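Local coordinates for putative phosphomannomutase (Thermus thermophilus, PDB 1TUO), which probably acts as a magnesium-dependent phosphosugar mutase of the phosphohexose mutase family, possibly with phosphopentomutase activity, at residues 86-91 / 119-124; 94-99 / 342-347; 158-163 / 190-195; 162-167 / 347-352; 166-171 / 194-199. All blocks are in the same frame, centred on the assembly; numbering follows the deposited sequence.

Interaction 1. Residues 86-91 / 119-124; sequences VPTPLL and KFKDAT
Thr88 and Leu91, one turn apart at the start of helix 88-97, face Lys121 on strand 115-122. The backbones stay well apart, with CA of Leu91 8.7 Å from CA of Lys121. Pro87 is the N-cap of the helix. The Lys121 chain bends at chi2 (-58°), which swings its outer part obliquely off the strand toward Thr88. Near the bend, Lys121 CG meets Leu91 CD1 at 3.7 Å. At the far end, Lys121 NZ lies 3.7 Å from Thr88 CG2, the two side chains roughly perpendicular. A water links the polar ends: it donates to Thr88 OG1 at 3.0 Å and accepts from Lys121 NZ at 2.9 Å. Each end also has a direct partner. Lys121 NZ forms a salt bridge with Glu345, and Thr88 OG1 is hydrogen-bonded to Asp251. The buried ammonium is thus paired with a carboxylate. Helix 88-97 here packs against the mixed sheet of domain I, where Thr88 and Leu91 also touch Met105 on the adjoining strand 102-106.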
# COMPACT_ATOMS: atom_id res chain seq x y z
N VAL A 86 -5.70 -7.14 -11.55
CA VAL A 86 -6.46 -6.23 -10.71
C VAL A 86 -5.65 -5.68 -9.54
O VAL A 86 -4.71 -6.32 -9.06
CB VAL A 86 -7.72 -6.92 -10.09
CG1 VAL A 86 -8.66 -7.39 -11.18
CG2 VAL A 86 -7.28 -8.09 -9.22
N PRO A 87 -6.00 -4.48 -9.06
CA PRO A 87 -5.30 -3.88 -7.93
C PRO A 87 -5.68 -4.68 -6.68
O PRO A 87 -6.79 -5.23 -6.59
CB PRO A 87 -5.90 -2.47 -7.84
CG PRO A 87 -6.39 -2.20 -9.21
CD PRO A 87 -6.94 -3.52 -9.68
N THR A 88 -4.76 -4.77 -5.72
CA THR A 88 -5.05 -5.47 -4.48
C THR A 88 -6.34 -4.95 -3.85
O THR A 88 -7.19 -5.73 -3.41
CB THR A 88 -3.87 -5.30 -3.48
OG1 THR A 88 -2.84 -6.23 -3.82
CG2 THR A 88 -4.32 -5.53 -2.03
N PRO A 89 -6.52 -3.62 -3.79
CA PRO A 89 -7.76 -3.12 -3.19
C PRO A 89 -9.04 -3.60 -3.87
O PRO A 89 -10.07 -3.74 -3.21
CB PRO A 89 -7.59 -1.60 -3.23
CG PRO A 89 -6.57 -1.37 -4.32
CD PRO A 89 -5.61 -2.50 -4.09
N LEU A 90 -9.00 -3.86 -5.18
CA LEU A 90 -10.19 -4.36 -5.86
C LEU A 90 -10.47 -5.78 -5.37
O LEU A 90 -11.63 -6.17 -5.16
CB LEU A 90 -10.00 -4.36 -7.39
CG LEU A 90 -11.10 -5.07 -8.20
CD1 LEU A 90 -12.46 -4.47 -7.86
CD2 LEU A 90 -10.82 -4.93 -9.70
N LEU A 91 -9.42 -6.58 -5.21
CA LEU A 91 -9.61 -7.94 -4.72
C LEU A 91 -10.18 -7.90 -3.30
O LEU A 91 -11.13 -8.61 -2.98
CB LEU A 91 -8.29 -8.71 -4.77
CG LEU A 91 -8.23 -10.18 -4.31
CD1 LEU A 91 -8.12 -10.24 -2.80
CD2 LEU A 91 -9.44 -10.95 -4.83
N LYS A 119 -1.04 -13.36 -1.11
CA LYS A 119 -1.44 -12.56 0.04
C LYS A 119 -2.91 -12.84 0.32
O LYS A 119 -3.77 -12.62 -0.55
CB LYS A 119 -1.21 -11.08 -0.24
CG LYS A 119 0.27 -10.69 -0.28
CD LYS A 119 0.44 -9.18 -0.22
CE LYS A 119 1.89 -8.79 -0.03
NZ LYS A 119 2.03 -7.31 0.05
N PHE A 120 -3.20 -13.31 1.53
CA PHE A 120 -4.55 -13.67 1.94
C PHE A 120 -5.30 -12.54 2.63
O PHE A 120 -4.72 -11.75 3.38
CB PHE A 120 -4.50 -14.89 2.87
CG PHE A 120 -3.94 -16.12 2.22
CD1 PHE A 120 -4.66 -16.79 1.24
CD2 PHE A 120 -2.68 -16.61 2.58
CE1 PHE A 120 -4.14 -17.94 0.62
CE2 PHE A 120 -2.16 -17.76 1.96
CZ PHE A 120 -2.89 -18.42 0.98
N LYS A 121 -6.61 -12.50 2.37
CA LYS A 121 -7.48 -11.48 2.94
C LYS A 121 -8.60 -12.20 3.69
O LYS A 121 -9.03 -13.27 3.26
CB LYS A 121 -8.13 -10.65 1.83
CG LYS A 121 -7.17 -10.16 0.75
CD LYS A 121 -6.05 -9.30 1.34
CE LYS A 121 -5.15 -8.75 0.24
NZ LYS A 121 -4.06 -7.92 0.82
N ASP A 122 -9.07 -11.64 4.80
CA ASP A 122 -10.16 -12.29 5.50
C ASP A 122 -11.49 -11.67 5.07
O ASP A 122 -11.53 -10.80 4.20
CB ASP A 122 -9.96 -12.25 7.03
CG ASP A 122 -9.99 -10.86 7.60
OD1 ASP A 122 -9.52 -10.71 8.76
OD2 ASP A 122 -10.49 -9.92 6.94
N ALA A 123 -12.58 -12.11 5.68
CA ALA A 123 -13.92 -11.63 5.33
C ALA A 123 -14.14 -10.12 5.40
O ALA A 123 -15.07 -9.61 4.76
CB ALA A 123 -14.95 -12.34 6.17
N THR A 124 -13.32 -9.41 6.16
CA THR A 124 -13.50 -7.97 6.28
C THR A 124 -12.96 -7.22 5.08
O THR A 124 -13.18 -6.02 4.95
CB THR A 124 -12.81 -7.42 7.55
OG1 THR A 124 -11.39 -7.50 7.39
CG2 THR A 124 -13.24 -8.20 8.77
O HOH W 1 -2.25 -7.84 -1.41

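Interaction 2. Residues 94-99 / 342-347; sequences AVRHLK and HLPERD
Arg96, in the last turn of helix 88-97, reaches the loop 342-347, with its CA 8.6 Å from CA of Leu343. The helix ends in a Schellman motif at Lys99, while the loop turns a corner at Pro344, the centre of an inverse gamma turn. Arg96 spans the gap because its chain is extended from CG to NE, with CG anti to the backbone N (chi1 -178°). Its aliphatic part and the Leu343 side chain run antiparallel alongside each other, with Arg96 CD 3.9 Å from Leu343 CD2. Arg96 NH1 lies 3.1 Å from His342 O, but the angle is too poor for a hydrogen bond. Pro344 CD lies at the guanidinium edge, 4.1 Å from Arg96 NH1. Within the loop, His342 NE2 donates to Asp347 OD1 at 2.8 Å, 21° out of the carboxylate plane on the anti side. Leu343 CG sits over the centre of one face of the His342 ring, so this ring is held by both packing and a bond. The contact joins domain I to domain III. Leu343 also touches Phe93 of helix 88-97, and His342 packs on Leu164 of helix 157-165; helix 348-362 follows the loop.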
# COMPACT_ATOMS: atom_id res chain seq x y z
N ALA A 94 -13.74 -6.92 -3.45
CA ALA A 94 -14.55 -8.02 -3.97
C ALA A 94 -14.89 -9.02 -2.87
O ALA A 94 -16.00 -9.55 -2.80
CB ALA A 94 -13.82 -8.71 -5.11
N VAL A 95 -13.92 -9.30 -2.00
CA VAL A 95 -14.15 -10.24 -0.92
C VAL A 95 -15.32 -9.78 -0.04
O VAL A 95 -16.20 -10.56 0.29
CB VAL A 95 -12.90 -10.38 -0.04
CG1 VAL A 95 -13.24 -11.12 1.25
CG2 VAL A 95 -11.82 -11.14 -0.80
N ARG A 96 -15.31 -8.51 0.33
CA ARG A 96 -16.36 -7.98 1.19
C ARG A 96 -17.68 -7.82 0.43
O ARG A 96 -18.75 -8.17 0.93
CB ARG A 96 -15.92 -6.63 1.76
CG ARG A 96 -16.90 -5.98 2.72
CD ARG A 96 -16.41 -4.60 3.13
NE ARG A 96 -17.45 -3.80 3.78
CZ ARG A 96 -16.74 -2.93 4.52
NH1 ARG A 96 -15.45 -2.68 4.60
NH2 ARG A 96 -17.63 -2.04 4.98
N HIS A 97 -17.59 -7.32 -0.80
CA HIS A 97 -18.77 -7.11 -1.63
C HIS A 97 -19.53 -8.40 -1.94
O HIS A 97 -20.76 -8.41 -1.95
CB HIS A 97 -18.36 -6.42 -2.94
CG HIS A 97 -19.52 -5.98 -3.77
ND1 HIS A 97 -19.91 -6.63 -4.92
CD2 HIS A 97 -20.37 -4.93 -3.63
CE1 HIS A 97 -20.95 -6.01 -5.45
NE2 HIS A 97 -21.25 -4.97 -4.69
N LEU A 98 -18.79 -9.47 -2.18
CA LEU A 98 -19.40 -10.76 -2.49
C LEU A 98 -19.68 -11.61 -1.25
O LEU A 98 -20.14 -12.76 -1.36
CB LEU A 98 -18.51 -11.54 -3.46
CG LEU A 98 -18.33 -10.91 -4.84
CD1 LEU A 98 -17.41 -11.77 -5.68
CD2 LEU A 98 -19.69 -10.77 -5.53
N LYS A 99 -19.41 -11.05 -0.08
CA LYS A 99 -19.61 -11.72 1.20
C LYS A 99 -18.89 -13.07 1.23
O LYS A 99 -19.43 -14.08 1.69
CB LYS A 99 -21.11 -11.91 1.46
CG LYS A 99 -21.91 -10.62 1.25
CD LYS A 99 -23.23 -10.63 2.00
CE LYS A 99 -23.02 -10.56 3.50
NZ LYS A 99 -23.27 -9.18 4.03
N HIS A 342 -13.97 2.72 4.21
CA HIS A 342 -13.87 2.09 2.89
C HIS A 342 -13.55 0.59 3.04
O HIS A 342 -14.43 -0.26 2.89
CB HIS A 342 -12.79 2.80 2.07
CG HIS A 342 -12.45 2.15 0.77
ND1 HIS A 342 -13.40 1.82 -0.18
CD2 HIS A 342 -11.25 1.80 0.23
CE1 HIS A 342 -12.80 1.31 -1.24
NE2 HIS A 342 -11.50 1.28 -1.02
N LEU A 343 -12.29 0.29 3.33
CA LEU A 343 -11.83 -1.08 3.51
C LEU A 343 -10.64 -1.05 4.47
O LEU A 343 -9.88 -0.09 4.49
CB LEU A 343 -11.33 -1.67 2.18
CG LEU A 343 -12.26 -2.12 1.05
CD1 LEU A 343 -11.42 -2.43 -0.18
CD2 LEU A 343 -13.06 -3.34 1.47
N PRO A 344 -10.49 -2.10 5.29
CA PRO A 344 -9.37 -2.16 6.24
C PRO A 344 -8.21 -2.70 5.42
O PRO A 344 -7.67 -3.77 5.70
CB PRO A 344 -9.86 -3.16 7.28
CG PRO A 344 -10.68 -4.12 6.45
CD PRO A 344 -11.46 -3.18 5.55
N GLU A 345 -7.85 -1.93 4.39
CA GLU A 345 -6.80 -2.31 3.45
C GLU A 345 -6.12 -1.08 2.85
O GLU A 345 -6.69 0.01 2.85
CB GLU A 345 -7.44 -3.15 2.33
CG GLU A 345 -6.53 -3.52 1.18
CD GLU A 345 -5.52 -4.57 1.57
OE1 GLU A 345 -5.84 -5.78 1.46
OE2 GLU A 345 -4.41 -4.20 1.99
N ARG A 346 -4.90 -1.25 2.34
CA ARG A 346 -4.19 -0.15 1.70
C ARG A 346 -4.79 0.00 0.30
O ARG A 346 -4.88 -0.98 -0.44
CB ARG A 346 -2.70 -0.48 1.59
CG ARG A 346 -2.01 -0.51 2.94
CD ARG A 346 -0.58 -1.04 2.85
NE ARG A 346 -0.54 -2.48 2.60
CZ ARG A 346 0.45 -3.27 3.01
NH1 ARG A 346 1.47 -2.76 3.68
NH2 ARG A 346 0.41 -4.57 2.75
N ASP A 347 -5.21 1.21 -0.06
CA ASP A 347 -5.79 1.43 -1.38
C ASP A 347 -5.16 2.64 -2.06
O ASP A 347 -5.45 3.79 -1.72
CB ASP A 347 -7.31 1.62 -1.25
CG ASP A 347 -8.01 1.66 -2.60
OD1 ASP A 347 -9.21 1.29 -2.66
OD2 ASP A 347 -7.38 2.08 -3.60

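Interaction 3. Residues 158-163 / 190-195; sequences EAYFEA and AGFLKG
Phe161 has CG anti to its carbonyl carbon (chi1 -69°), and Tyr160 has CG anti to its backbone N (chi1 176°). These different torsions send both neighbouring rings from helix 157-165 toward the start of helix 192-199. The Phe161 ring lies against Gly195, whose carbonyl carbon sits 3.6 Å above one face, offset toward the rim. A side chain on Gly195 would run into this ring. Phe161 CE1 also comes within 3.3 Å of Phe192 O. The Phe161 and Phe192 rings meet obliquely, with centroids 6.0 Å apart and planes at 62°. Phe192 CD2 touches both rings, 4.0 Å from Phe161 CE1 and 4.1 Å from Tyr160 CE2. An alanine in place of Phe161 would lose the ring over Gly195 and is likely to leave a gap between the helices, with Phe192 less firmly held. The helix pair belongs to domain II. Tyr160 continues onto Pro89 and Leu90 of helix 88-97, while both Tyr160 and Phe192 touch Ile349 of helix 348-362.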
# COMPACT_ATOMS: atom_id res chain seq x y z
N GLU A 158 -16.76 -2.11 -12.16
CA GLU A 158 -17.85 -1.16 -12.00
C GLU A 158 -18.31 -1.05 -10.56
O GLU A 158 -18.52 0.06 -10.05
CB GLU A 158 -19.03 -1.55 -12.89
CG GLU A 158 -18.80 -1.36 -14.38
CD GLU A 158 -18.69 0.10 -14.78
OE1 GLU A 158 -17.61 0.70 -14.58
OE2 GLU A 158 -19.69 0.65 -15.29
N ALA A 159 -18.47 -2.19 -9.89
CA ALA A 159 -18.91 -2.18 -8.50
C ALA A 159 -17.87 -1.50 -7.61
O ALA A 159 -18.22 -0.81 -6.66
CB ALA A 159 -19.17 -3.61 -8.02
N TYR A 160 -16.60 -1.72 -7.93
CA TYR A 160 -15.51 -1.11 -7.17
C TYR A 160 -15.58 0.41 -7.33
O TYR A 160 -15.40 1.15 -6.36
CB TYR A 160 -14.16 -1.63 -7.67
CG TYR A 160 -12.95 -1.00 -7.02
CD1 TYR A 160 -12.74 -1.07 -5.64
CD2 TYR A 160 -12.00 -0.32 -7.79
CE1 TYR A 160 -11.62 -0.48 -5.04
CE2 TYR A 160 -10.88 0.27 -7.20
CZ TYR A 160 -10.70 0.19 -5.83
OH TYR A 160 -9.59 0.80 -5.26
N PHE A 161 -15.86 0.87 -8.54
CA PHE A 161 -15.96 2.30 -8.79
C PHE A 161 -17.13 2.88 -8.00
O PHE A 161 -17.03 3.98 -7.44
CB PHE A 161 -16.15 2.58 -10.29
CG PHE A 161 -14.93 2.27 -11.13
CD1 PHE A 161 -13.65 2.44 -10.62
CD2 PHE A 161 -15.08 1.85 -12.45
CE1 PHE A 161 -12.53 2.18 -11.41
CE2 PHE A 161 -13.97 1.59 -13.25
CZ PHE A 161 -12.69 1.76 -12.73
N GLU A 162 -18.24 2.15 -7.96
CA GLU A 162 -19.40 2.61 -7.21
C GLU A 162 -19.08 2.73 -5.73
O GLU A 162 -19.56 3.64 -5.05
CB GLU A 162 -20.58 1.66 -7.41
CG GLU A 162 -21.34 1.89 -8.70
CD GLU A 162 -21.99 3.26 -8.73
OE1 GLU A 162 -21.67 4.06 -9.63
OE2 GLU A 162 -22.84 3.54 -7.85
N ALA A 163 -18.27 1.81 -5.23
CA ALA A 163 -17.89 1.83 -3.82
C ALA A 163 -17.02 3.06 -3.55
O ALA A 163 -17.20 3.74 -2.54
CB ALA A 163 -17.13 0.56 -3.46
N ALA A 190 -3.26 0.32 -13.75
CA ALA A 190 -3.52 0.87 -15.08
C ALA A 190 -5.00 0.99 -15.44
O ALA A 190 -5.76 0.03 -15.33
CB ALA A 190 -2.80 0.03 -16.15
N GLY A 191 -5.39 2.19 -15.87
CA GLY A 191 -6.75 2.46 -16.29
C GLY A 191 -7.80 2.65 -15.21
O GLY A 191 -8.94 3.01 -15.52
N PHE A 192 -7.44 2.44 -13.95
CA PHE A 192 -8.42 2.57 -12.88
C PHE A 192 -8.84 3.99 -12.52
O PHE A 192 -9.97 4.20 -12.10
CB PHE A 192 -7.95 1.81 -11.63
CG PHE A 192 -8.26 0.35 -11.69
CD1 PHE A 192 -7.52 -0.51 -12.50
CD2 PHE A 192 -9.37 -0.16 -11.02
CE1 PHE A 192 -7.88 -1.85 -12.64
CE2 PHE A 192 -9.74 -1.50 -11.16
CZ PHE A 192 -8.99 -2.34 -11.97
N LEU A 193 -7.94 4.95 -12.68
CA LEU A 193 -8.30 6.33 -12.36
C LEU A 193 -9.16 6.91 -13.49
O LEU A 193 -10.15 7.58 -13.23
CB LEU A 193 -7.05 7.17 -12.13
CG LEU A 193 -6.29 6.79 -10.86
CD1 LEU A 193 -5.03 7.64 -10.73
CD2 LEU A 193 -7.19 7.00 -9.64
N LYS A 194 -8.76 6.66 -14.73
CA LYS A 194 -9.53 7.14 -15.88
C LYS A 194 -10.88 6.45 -15.83
O LYS A 194 -11.93 7.07 -16.05
CB LYS A 194 -8.84 6.77 -17.20
CG LYS A 194 -7.52 7.47 -17.45
CD LYS A 194 -6.97 7.06 -18.81
CE LYS A 194 -5.65 7.73 -19.10
NZ LYS A 194 -5.11 7.30 -20.43
N GLY A 195 -10.85 5.15 -15.54
CA GLY A 195 -12.07 4.38 -15.46
C GLY A 195 -13.05 4.95 -14.46
O GLY A 195 -14.22 5.17 -14.79

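Interaction 4. Residues 162-167 / 347-352; sequences EALKAH and DGILTS
A helix-to-helix contact between domains II and III is made where Leu164, near the end of helix 157-165, packs on the first turn of helix 348-362. The backbones come close, with CA of Leu164 6.8 Å from CA of Leu350. The two methyl branches of Leu164 divide the work. Leu164 CD1 meets Ile349 CG2 at 4.0 Å. CD2 of Leu164 lies 3.9 Å from Leu350 CB, and these two leucines run alongside in opposite directions. Leu350 CG is anti to the backbone N (chi1 180°), which extends the side chain toward helix 157-165 and puts its CD1 against the same methyl. The helix start is fixed by Asp347. Its OD2 accepts from Leu350 N at 2.9 Å, from above the carboxylate plane, and weakly from Ile349 N; its OD1 takes the hydroxyl of Tyr160 as partner. Asp347 O is gripped twice, by Thr351 N and by Thr351 OG1 at 2.8 Å, from opposite faces of the carbonyl plane. Ser352 OG likewise binds Gly348 O, nearly in line with the C=O bond. This is an aspartate N-cap beside an apolar helix packing, here at a junction of two alpha/beta/alpha domains.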
# COMPACT_ATOMS: atom_id res chain seq x y z
N GLU A 162 -18.24 2.15 -7.96
CA GLU A 162 -19.40 2.61 -7.21
C GLU A 162 -19.08 2.73 -5.73
O GLU A 162 -19.56 3.64 -5.05
CB GLU A 162 -20.58 1.66 -7.41
CG GLU A 162 -21.34 1.89 -8.70
CD GLU A 162 -21.99 3.26 -8.73
OE1 GLU A 162 -21.67 4.06 -9.63
OE2 GLU A 162 -22.84 3.54 -7.85
N ALA A 163 -18.27 1.81 -5.23
CA ALA A 163 -17.89 1.83 -3.82
C ALA A 163 -17.02 3.06 -3.55
O ALA A 163 -17.20 3.74 -2.54
CB ALA A 163 -17.13 0.56 -3.46
N LEU A 164 -16.07 3.32 -4.46
CA LEU A 164 -15.17 4.47 -4.32
C LEU A 164 -15.97 5.77 -4.28
O LEU A 164 -15.72 6.63 -3.43
CB LEU A 164 -14.19 4.52 -5.50
CG LEU A 164 -13.07 3.47 -5.54
CD1 LEU A 164 -12.27 3.62 -6.81
CD2 LEU A 164 -12.18 3.63 -4.31
N LYS A 165 -16.91 5.90 -5.20
CA LYS A 165 -17.76 7.08 -5.30
C LYS A 165 -18.34 7.48 -3.95
O LYS A 165 -18.41 8.67 -3.62
CB LYS A 165 -18.89 6.81 -6.30
CG LYS A 165 -19.85 7.98 -6.49
CD LYS A 165 -21.00 7.62 -7.43
CE LYS A 165 -21.91 6.55 -6.83
NZ LYS A 165 -23.09 6.27 -7.70
N ALA A 166 -18.74 6.49 -3.17
CA ALA A 166 -19.34 6.73 -1.86
C ALA A 166 -18.42 7.39 -0.84
O ALA A 166 -18.88 7.82 0.22
CB ALA A 166 -19.88 5.41 -1.30
N HIS A 167 -17.13 7.47 -1.14
CA HIS A 167 -16.18 8.07 -0.21
C HIS A 167 -15.48 9.30 -0.76
O HIS A 167 -14.47 9.75 -0.21
CB HIS A 167 -15.13 7.02 0.19
CG HIS A 167 -15.72 5.75 0.70
ND1 HIS A 167 -16.50 5.71 1.84
CD2 HIS A 167 -15.68 4.49 0.22
CE1 HIS A 167 -16.91 4.47 2.04
NE2 HIS A 167 -16.43 3.71 1.07
N ASP A 347 -5.21 1.21 -0.06
CA ASP A 347 -5.79 1.43 -1.38
C ASP A 347 -5.16 2.64 -2.06
O ASP A 347 -5.45 3.79 -1.72
CB ASP A 347 -7.31 1.62 -1.25
CG ASP A 347 -8.01 1.66 -2.60
OD1 ASP A 347 -9.21 1.29 -2.66
OD2 ASP A 347 -7.38 2.08 -3.60
N GLY A 348 -4.28 2.36 -3.03
CA GLY A 348 -3.60 3.42 -3.74
C GLY A 348 -4.48 4.17 -4.72
O GLY A 348 -4.18 5.30 -5.10
N ILE A 349 -5.56 3.53 -5.15
CA ILE A 349 -6.48 4.15 -6.09
C ILE A 349 -7.29 5.21 -5.34
O ILE A 349 -7.41 6.36 -5.78
CB ILE A 349 -7.42 3.11 -6.71
CG1 ILE A 349 -6.59 2.04 -7.44
CG2 ILE A 349 -8.40 3.79 -7.67
CD1 ILE A 349 -5.65 2.59 -8.52
N LEU A 350 -7.82 4.84 -4.18
CA LEU A 350 -8.58 5.82 -3.40
C LEU A 350 -7.65 6.92 -2.91
O LEU A 350 -8.05 8.08 -2.83
CB LEU A 350 -9.28 5.16 -2.21
CG LEU A 350 -10.09 6.15 -1.35
CD1 LEU A 350 -11.08 6.91 -2.24
CD2 LEU A 350 -10.84 5.40 -0.26
N THR A 351 -6.40 6.57 -2.59
CA THR A 351 -5.46 7.58 -2.13
C THR A 351 -5.24 8.61 -3.23
O THR A 351 -5.22 9.81 -2.97
CB THR A 351 -4.09 6.98 -1.74
OG1 THR A 351 -4.25 6.08 -0.64
CG2 THR A 351 -3.14 8.09 -1.31
N SER A 352 -5.09 8.13 -4.46
CA SER A 352 -4.88 9.02 -5.59
C SER A 352 -6.07 9.96 -5.74
O SER A 352 -5.91 11.16 -5.92
CB SER A 352 -4.69 8.22 -6.87
OG SER A 352 -3.51 7.44 -6.82

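Interaction 5. Residues 166-171 / 194-199; sequences AHLDLK and KGFLRH
Phe196, one turn into helix 192-199, carries the whole contact with Leu168 and Leu170. Its CG is anti to the backbone N (chi1 168°), a setting that points the ring at the link between helices 157-165 and 170-173. The far end of the ring does the touching. Phe196 CZ lies 3.5 Å from Leu168 CD1, the two side chains meeting head-on. Leu168 CD1 is also 3.8 Å from Phe196 CE2. Leu170 reaches in from another angle, with its CD2 4.0 Å from Phe196 CZ. Both methyls stand oblique to the ring. Farther along, Arg198 and His199 turn to helix 157-165 instead: Arg198 forms a salt bridge with Glu158, and His199 NE2 is hydrogen-bonded to Glu162. An alanine at Phe196 would remove the ring that both leucines touch and would probably open a gap beside Leu168 and Leu170. Between these two segments the attachment is purely apolar. It depends on shape and burial, while the polar bonds of Arg198 and His199 go to helix 157-165, outside this contact.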
# COMPACT_ATOMS: atom_id res chain seq x y z
N ALA A 166 -18.74 6.49 -3.17
CA ALA A 166 -19.34 6.73 -1.86
C ALA A 166 -18.42 7.39 -0.84
O ALA A 166 -18.88 7.82 0.22
CB ALA A 166 -19.88 5.41 -1.30
N HIS A 167 -17.13 7.47 -1.14
CA HIS A 167 -16.18 8.07 -0.21
C HIS A 167 -15.48 9.30 -0.76
O HIS A 167 -14.47 9.75 -0.21
CB HIS A 167 -15.13 7.02 0.19
CG HIS A 167 -15.72 5.75 0.70
ND1 HIS A 167 -16.50 5.71 1.84
CD2 HIS A 167 -15.68 4.49 0.22
CE1 HIS A 167 -16.91 4.47 2.04
NE2 HIS A 167 -16.43 3.71 1.07
N LEU A 168 -16.02 9.85 -1.84
CA LEU A 168 -15.44 11.02 -2.47
C LEU A 168 -16.45 12.14 -2.67
O LEU A 168 -17.64 11.89 -2.84
CB LEU A 168 -14.84 10.62 -3.82
CG LEU A 168 -13.62 9.71 -3.75
CD1 LEU A 168 -13.44 8.97 -5.07
CD2 LEU A 168 -12.39 10.54 -3.42
N ASP A 169 -15.97 13.38 -2.62
CA ASP A 169 -16.83 14.54 -2.83
C ASP A 169 -16.76 14.81 -4.33
O ASP A 169 -15.87 15.52 -4.79
CB ASP A 169 -16.31 15.74 -2.04
CG ASP A 169 -17.29 16.90 -2.03
OD1 ASP A 169 -17.88 17.19 -3.09
OD2 ASP A 169 -17.46 17.52 -0.96
N LEU A 170 -17.68 14.23 -5.08
CA LEU A 170 -17.68 14.40 -6.53
C LEU A 170 -17.85 15.85 -6.95
O LEU A 170 -17.24 16.29 -7.93
CB LEU A 170 -18.77 13.52 -7.16
CG LEU A 170 -18.62 12.02 -6.88
CD1 LEU A 170 -19.71 11.25 -7.61
CD2 LEU A 170 -17.24 11.53 -7.32
N LYS A 171 -18.66 16.60 -6.21
CA LYS A 171 -18.89 18.01 -6.52
C LYS A 171 -17.58 18.77 -6.41
O LYS A 171 -17.22 19.56 -7.29
CB LYS A 171 -19.92 18.58 -5.55
CG LYS A 171 -20.35 20.01 -5.84
CD LYS A 171 -21.48 20.44 -4.91
CE LYS A 171 -21.87 21.89 -5.15
NZ LYS A 171 -22.35 22.13 -6.54
N LYS A 194 -8.76 6.66 -14.73
CA LYS A 194 -9.53 7.14 -15.88
C LYS A 194 -10.88 6.45 -15.83
O LYS A 194 -11.93 7.07 -16.05
CB LYS A 194 -8.84 6.77 -17.20
CG LYS A 194 -7.52 7.47 -17.45
CD LYS A 194 -6.97 7.06 -18.81
CE LYS A 194 -5.65 7.73 -19.10
NZ LYS A 194 -5.11 7.30 -20.43
N GLY A 195 -10.85 5.15 -15.54
CA GLY A 195 -12.07 4.38 -15.46
C GLY A 195 -13.05 4.95 -14.46
O GLY A 195 -14.22 5.17 -14.79
N PHE A 196 -12.60 5.20 -13.23
CA PHE A 196 -13.47 5.75 -12.20
C PHE A 196 -14.10 7.08 -12.60
O PHE A 196 -15.29 7.30 -12.41
CB PHE A 196 -12.70 5.97 -10.89
CG PHE A 196 -13.46 6.79 -9.89
CD1 PHE A 196 -14.48 6.21 -9.13
CD2 PHE A 196 -13.21 8.15 -9.75
CE1 PHE A 196 -15.24 6.98 -8.25
CE2 PHE A 196 -13.97 8.93 -8.87
CZ PHE A 196 -14.98 8.35 -8.12
N LEU A 197 -13.28 7.97 -13.14
CA LEU A 197 -13.75 9.29 -13.55
C LEU A 197 -14.78 9.18 -14.66
O LEU A 197 -15.83 9.84 -14.62
CB LEU A 197 -12.57 10.15 -14.01
CG LEU A 197 -11.57 10.51 -12.91
CD1 LEU A 197 -10.33 11.15 -13.52
CD2 LEU A 197 -12.22 11.45 -11.90
N ARG A 198 -14.48 8.36 -15.66
CA ARG A 198 -15.40 8.16 -16.77
C ARG A 198 -16.68 7.55 -16.22
O ARG A 198 -17.78 7.84 -16.69
CB ARG A 198 -14.78 7.24 -17.82
CG ARG A 198 -15.76 6.70 -18.85
CD ARG A 198 -15.71 5.18 -18.84
NE ARG A 198 -15.99 4.67 -17.50
CZ ARG A 198 -15.66 3.45 -17.08
NH1 ARG A 198 -15.03 2.61 -17.89
NH2 ARG A 198 -15.96 3.08 -15.84
N HIS A 199 -16.53 6.72 -15.19
CA HIS A 199 -17.66 6.05 -14.56
C HIS A 199 -18.64 7.03 -13.91
O HIS A 199 -19.85 6.83 -13.94
CB HIS A 199 -17.17 5.07 -13.50
CG HIS A 199 -18.28 4.40 -12.74
ND1 HIS A 199 -18.97 3.32 -13.24
CD2 HIS A 199 -18.81 4.65 -11.52
CE1 HIS A 199 -19.88 2.94 -12.37
NE2 HIS A 199 -19.81 3.73 -11.32

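From the N terminus, interaction 1 closes the first loop, within domain I, joining helix 88-97 to strand 115-122. Interaction 2 starts on the same helix before that loop is complete, so the two cross; it closes only at the 342-347 loop of domain III. Interactions 3 and 5 lie nested inside this long loop, both within domain II, and both end on helix 192-199. Interaction 4 leaves helix 157-165 and closes on helix 348-362, crossing interaction 2 and sharing Asp347 with it. The Lys121–Glu345 salt bridge links interactions 1 and 2, and Tyr160–Asp347 links interaction 3 to interactions 2 and 4. Together they connect domains I, II and III.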